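Long-range contact in endo-1,4-b-d-mannanase (Trichoderma reesei, PDB 1QNR), which hydrolyses internal beta-1,4-mannosidic linkages of mannans as a member of glycoside hydrolase family 5: residues 141-152 against 183-194. Sequence-based numbering, arbitrary orientation.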
loop_
_atom_site.group_PDB
_atom_site.type_symbol
_atom_site.label_atom_id
_atom_site.label_comp_id
_atom_site.label_asym_id
_atom_site.label_seq_id
_atom_site.Cartn_x
_atom_site.Cartn_y
_atom_site.Cartn_z
ATOM N N GLN A 141 -20.467 -2.617 -3.989
ATOM C CA GLN A 141 -19.550 -2.078 -5.024
ATOM C C GLN A 141 -19.980 -0.677 -5.466
ATOM O O GLN A 141 -19.101 0.130 -5.780
ATOM C CB GLN A 141 -19.514 -3.059 -6.227
ATOM C CG GLN A 141 -18.767 -4.369 -5.911
ATOM C CD GLN A 141 -17.329 -4.122 -5.420
ATOM O OE1 GLN A 141 -16.554 -3.402 -6.069
ATOM N NE2 GLN A 141 -17.012 -4.729 -4.260
ATOM N N THR A 142 -21.321 -0.383 -5.475
ATOM C CA THR A 142 -21.762 0.958 -5.822
ATOM C C THR A 142 -21.259 1.990 -4.824
ATOM O O THR A 142 -20.719 3.067 -5.184
ATOM C CB THR A 142 -23.312 1.004 -5.888
ATOM O OG1 THR A 142 -23.655 0.162 -7.021
ATOM C CG2 THR A 142 -23.824 2.414 -6.195
ATOM N N GLN A 143 -21.303 1.699 -3.513
ATOM C CA GLN A 143 -20.741 2.606 -2.506
ATOM C C GLN A 143 -19.222 2.647 -2.533
ATOM O O GLN A 143 -18.664 3.785 -2.449
ATOM C CB GLN A 143 -21.285 2.274 -1.088
ATOM C CG GLN A 143 -20.905 3.325 -0.060
ATOM C CD GLN A 143 -21.452 4.711 -0.314
ATOM O OE1 GLN A 143 -22.575 4.864 -0.845
ATOM N NE2 GLN A 143 -20.739 5.794 0.043
ATOM N N TYR A 144 -18.525 1.533 -2.699
ATOM C CA TYR A 144 -17.044 1.528 -2.840
ATOM C C TYR A 144 -16.642 2.445 -3.995
ATOM O O TYR A 144 -15.661 3.240 -3.855
ATOM C CB TYR A 144 -16.532 0.097 -3.034
ATOM C CG TYR A 144 -15.080 -0.044 -3.461
ATOM C CD1 TYR A 144 -14.007 0.150 -2.557
ATOM C CD2 TYR A 144 -14.773 -0.453 -4.766
ATOM C CE1 TYR A 144 -12.681 0.024 -2.991
ATOM C CE2 TYR A 144 -13.443 -0.626 -5.191
ATOM C CZ TYR A 144 -12.405 -0.346 -4.294
ATOM O OH TYR A 144 -11.107 -0.532 -4.794
ATOM N N ARG A 145 -17.323 2.332 -5.157
ATOM C CA ARG A 145 -16.923 3.211 -6.280
ATOM C C ARG A 145 -17.265 4.686 -6.010
ATOM O O ARG A 145 -16.505 5.588 -6.460
ATOM C CB ARG A 145 -17.575 2.764 -7.630
ATOM C CG ARG A 145 -17.131 1.334 -8.004
ATOM C CD ARG A 145 -17.809 0.994 -9.364
ATOM N NE ARG A 145 -17.067 -0.080 -9.968
ATOM C CZ ARG A 145 -16.737 -0.323 -11.212
ATOM N NH1 ARG A 145 -16.068 -1.481 -11.337
ATOM N NH2 ARG A 145 -17.045 0.515 -12.254
ATOM N N LYS A 146 -18.326 4.973 -5.251
ATOM C CA LYS A 146 -18.602 6.379 -4.883
ATOM C C LYS A 146 -17.474 6.882 -3.977
ATOM O O LYS A 146 -17.035 8.049 -4.119
ATOM C CB LYS A 146 -19.943 6.497 -4.130
ATOM C CG LYS A 146 -21.197 6.419 -4.974
ATOM C CD LYS A 146 -22.446 6.704 -4.099
ATOM C CE LYS A 146 -22.514 8.135 -3.660
ATOM N NZ LYS A 146 -23.905 8.597 -3.328
ATOM N N TYR A 147 -16.940 6.026 -3.089
ATOM C CA TYR A 147 -15.797 6.467 -2.225
ATOM C C TYR A 147 -14.520 6.612 -3.011
ATOM O O TYR A 147 -13.825 7.639 -2.845
ATOM C CB TYR A 147 -15.633 5.380 -1.069
ATOM C CG TYR A 147 -14.554 5.863 -0.106
ATOM C CD1 TYR A 147 -14.830 6.978 0.722
ATOM C CD2 TYR A 147 -13.303 5.259 -0.051
ATOM C CE1 TYR A 147 -13.853 7.488 1.565
ATOM C CE2 TYR A 147 -12.314 5.773 0.808
ATOM C CZ TYR A 147 -12.587 6.896 1.542
ATOM O OH TYR A 147 -11.582 7.442 2.396
ATOM N N VAL A 148 -14.198 5.722 -3.930
ATOM C CA VAL A 148 -13.073 5.893 -4.868
ATOM C C VAL A 148 -13.191 7.256 -5.558
ATOM O O VAL A 148 -12.174 7.995 -5.683
ATOM C CB VAL A 148 -13.015 4.728 -5.887
ATOM C CG1 VAL A 148 -11.995 5.004 -6.998
ATOM C CG2 VAL A 148 -12.668 3.396 -5.212
ATOM N N GLN A 149 -14.385 7.545 -6.137
ATOM C CA GLN A 149 -14.459 8.886 -6.793
ATOM C C GLN A 149 -14.197 10.033 -5.832
ATOM O O GLN A 149 -13.553 11.054 -6.277
ATOM C CB GLN A 149 -15.851 9.001 -7.495
ATOM C CG GLN A 149 -15.955 10.260 -8.363
ATOM C CD GLN A 149 -16.296 11.570 -7.733
ATOM O OE1 GLN A 149 -16.859 11.708 -6.633
ATOM N NE2 GLN A 149 -15.995 12.690 -8.424
ATOM N N ALA A 150 -14.712 9.932 -4.619
ATOM C CA ALA A 150 -14.504 11.060 -3.660
ATOM C C ALA A 150 -13.039 11.235 -3.312
ATOM O O ALA A 150 -12.624 12.395 -3.100
ATOM C CB ALA A 150 -15.326 10.779 -2.400
ATOM N N VAL A 151 -12.238 10.137 -3.257
ATOM C CA VAL A 151 -10.817 10.333 -2.937
ATOM C C VAL A 151 -10.018 10.738 -4.151
ATOM O O VAL A 151 -9.292 11.778 -4.149
ATOM C CB VAL A 151 -10.232 9.009 -2.356
ATOM C CG1 VAL A 151 -8.685 9.111 -2.147
ATOM C CG2 VAL A 151 -10.910 8.684 -0.989
ATOM N N VAL A 152 -10.200 10.046 -5.292
ATOM C CA VAL A 152 -9.438 10.328 -6.513
ATOM C C VAL A 152 -9.679 11.763 -6.984
ATOM O O VAL A 152 -8.699 12.457 -7.379
ATOM C CB VAL A 152 -9.705 9.345 -7.657
ATOM C CG1 VAL A 152 -9.050 9.801 -8.952
ATOM C CG2 VAL A 152 -9.213 7.934 -7.296
ATOM N N TRP A 183 -12.866 -8.323 -10.984
ATOM C CA TRP A 183 -13.101 -7.102 -10.170
ATOM C C TRP A 183 -11.937 -6.117 -10.367
ATOM O O TRP A 183 -12.191 -4.906 -10.609
ATOM C CB TRP A 183 -13.160 -7.578 -8.698
ATOM C CG TRP A 183 -13.210 -6.429 -7.704
ATOM C CD1 TRP A 183 -14.335 -5.695 -7.338
ATOM C CD2 TRP A 183 -12.111 -5.901 -6.923
ATOM N NE1 TRP A 183 -13.987 -4.700 -6.452
ATOM C CE2 TRP A 183 -12.616 -4.823 -6.189
ATOM C CE3 TRP A 183 -10.747 -6.239 -6.846
ATOM C CZ2 TRP A 183 -11.800 -4.123 -5.304
ATOM C CZ3 TRP A 183 -9.932 -5.497 -5.951
ATOM C CH2 TRP A 183 -10.465 -4.426 -5.197
ATOM N N ALA A 184 -10.684 -6.591 -10.325
ATOM C CA ALA A 184 -9.567 -5.655 -10.488
ATOM C C ALA A 184 -9.514 -5.038 -11.874
ATOM O O ALA A 184 -9.154 -3.844 -12.027
ATOM C CB ALA A 184 -8.240 -6.375 -10.182
ATOM N N THR A 185 -9.930 -5.817 -12.904
ATOM C CA THR A 185 -9.991 -5.266 -14.261
ATOM C C THR A 185 -11.010 -4.139 -14.300
ATOM O O THR A 185 -10.688 -2.985 -14.813
ATOM C CB THR A 185 -10.380 -6.420 -15.248
ATOM O OG1 THR A 185 -9.354 -7.392 -15.285
ATOM C CG2 THR A 185 -10.602 -5.887 -16.675
ATOM N N SER A 186 -12.235 -4.340 -13.845
ATOM C CA SER A 186 -13.269 -3.304 -13.886
ATOM C C SER A 186 -12.952 -2.090 -13.015
ATOM O O SER A 186 -13.129 -0.909 -13.466
ATOM C CB SER A 186 -14.621 -3.910 -13.424
ATOM O OG SER A 186 -15.612 -2.906 -13.626
ATOM N N VAL A 187 -12.455 -2.321 -11.762
ATOM C CA VAL A 187 -12.216 -1.150 -10.898
ATOM C C VAL A 187 -11.017 -0.366 -11.417
ATOM O O VAL A 187 -11.077 0.894 -11.382
ATOM C CB VAL A 187 -12.002 -1.575 -9.428
ATOM C CG1 VAL A 187 -11.601 -0.407 -8.519
ATOM C CG2 VAL A 187 -13.265 -2.249 -8.844
ATOM N N SER A 188 -9.948 -0.996 -11.884
ATOM C CA SER A 188 -8.781 -0.181 -12.385
ATOM C C SER A 188 -9.197 0.588 -13.631
ATOM O O SER A 188 -8.710 1.691 -13.824
ATOM C CB SER A 188 -7.542 -1.044 -12.608
ATOM O OG SER A 188 -7.754 -2.139 -13.571
ATOM N N GLN A 189 -10.008 0.013 -14.542
ATOM C CA GLN A 189 -10.557 0.818 -15.655
ATOM C C GLN A 189 -11.338 2.005 -15.143
ATOM O O GLN A 189 -11.197 3.148 -15.704
ATOM C CB GLN A 189 -11.486 -0.041 -16.579
ATOM C CG GLN A 189 -10.767 -1.047 -17.444
ATOM C CD GLN A 189 -11.749 -1.972 -18.188
ATOM O OE1 GLN A 189 -12.966 -1.695 -18.239
ATOM N NE2 GLN A 189 -11.201 -3.004 -18.777
ATOM N N TYR A 190 -12.139 1.872 -14.075
ATOM C CA TYR A 190 -12.874 3.026 -13.509
ATOM C C TYR A 190 -11.930 4.071 -12.974
ATOM O O TYR A 190 -12.113 5.299 -13.222
ATOM C CB TYR A 190 -13.830 2.502 -12.409
ATOM C CG TYR A 190 -14.621 3.593 -11.706
ATOM C CD1 TYR A 190 -15.469 4.409 -12.475
ATOM C CD2 TYR A 190 -14.562 3.883 -10.346
ATOM C CE1 TYR A 190 -16.210 5.484 -11.942
ATOM C CE2 TYR A 190 -15.322 4.886 -9.747
ATOM C CZ TYR A 190 -16.091 5.689 -10.580
ATOM O OH TYR A 190 -16.810 6.750 -9.984
ATOM N N VAL A 191 -10.886 3.683 -12.238
ATOM C CA VAL A 191 -9.925 4.685 -11.720
ATOM C C VAL A 191 -9.265 5.429 -12.878
ATOM O O VAL A 191 -9.169 6.693 -12.828
ATOM C CB VAL A 191 -8.820 4.018 -10.839
ATOM C CG1 VAL A 191 -7.776 5.049 -10.342
ATOM C CG2 VAL A 191 -9.453 3.359 -9.602
ATOM N N LYS A 192 -8.867 4.730 -13.942
ATOM C CA LYS A 192 -8.258 5.402 -15.114
ATOM C C LYS A 192 -9.234 6.367 -15.787
ATOM O O LYS A 192 -8.806 7.401 -16.392
ATOM C CB LYS A 192 -7.700 4.386 -16.125
ATOM C CG LYS A 192 -6.508 3.574 -15.558
ATOM C CD LYS A 192 -5.240 4.416 -15.444
ATOM C CE LYS A 192 -4.004 3.493 -15.349
ATOM N NZ LYS A 192 -2.715 4.230 -15.157
ATOM N N SER A 193 -10.551 6.109 -15.689
ATOM C CA SER A 193 -11.564 7.025 -16.283
ATOM C C SER A 193 -11.728 8.301 -15.481
ATOM O O SER A 193 -12.283 9.305 -15.993
ATOM C CB SER A 193 -12.950 6.314 -16.374
ATOM O OG SER A 193 -13.725 6.292 -15.155
ATOM N N LEU A 194 -11.281 8.280 -14.183
ATOM C CA LEU A 194 -11.345 9.452 -13.340
ATOM C C LEU A 194 -10.040 10.252 -13.331
ATOM O O LEU A 194 -10.050 11.440 -12.889
ATOM C CB LEU A 194 -11.545 9.033 -11.840
ATOM C CG LEU A 194 -12.854 8.255 -11.593
ATOM C CD1 LEU A 194 -12.904 7.831 -10.113
ATOM C CD2 LEU A 194 -14.068 9.190 -11.851
HETATM O O HOH W 1 -15.425 0.032 -14.819
#
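Helices 141-152 and 183-194 run in the same general direction, their axes 10.5 Å apart at closest approach and crossing at -34°; the nearest CA atoms pair R145 with V187, V148 with V191 and V152 with L194. At the start of the contact, W183 NE1 donates to Q141 OE1 over 2.9 Å. The oxygen lies in the indole plane, but the donor stands 45° out of the amide plane, so the bond misses the lone-pair direction, and it is bent, with an N-H...O angle of 142°. Q141 NE2 is held separately by W134 O. Next to this bond, W183 CZ2 and V187 CG1 pack against the Y144 ring, V187 CG1 at its edge; the Y144 hydroxyl is tied to L166 O. R145 is extended from CG to NE in the conformer given, one of two, which carries its guanidinium across to the other helix. In that conformer NH1 donates to S186 OG, 2.7 Å away and close to the guanidinium plane, NH2 reaches S186 O through one water, and Y190 CB lies over a face of the group. The Y190 ring crosses R145 obliquely, CE2 lying 3.7 Å from R145 CB, with R145 O at the ring edge; its hydroxyl oxygen approaches Q149 CB. Further on the contact is aliphatic: V148 CG1 meets V191 CG2 at 4.0 Å, and V152 CG1 meets L194 CB. V152 and V191 also touch W164 of strand 161-165, which links these neighbouring outer helices of the TIM barrel to the strand between them in sequence. The Q141 bond, joined in one R145 conformer by that to S186, would thus probably set the helices' register, whereas the valine and leucine contacts make no directional demand.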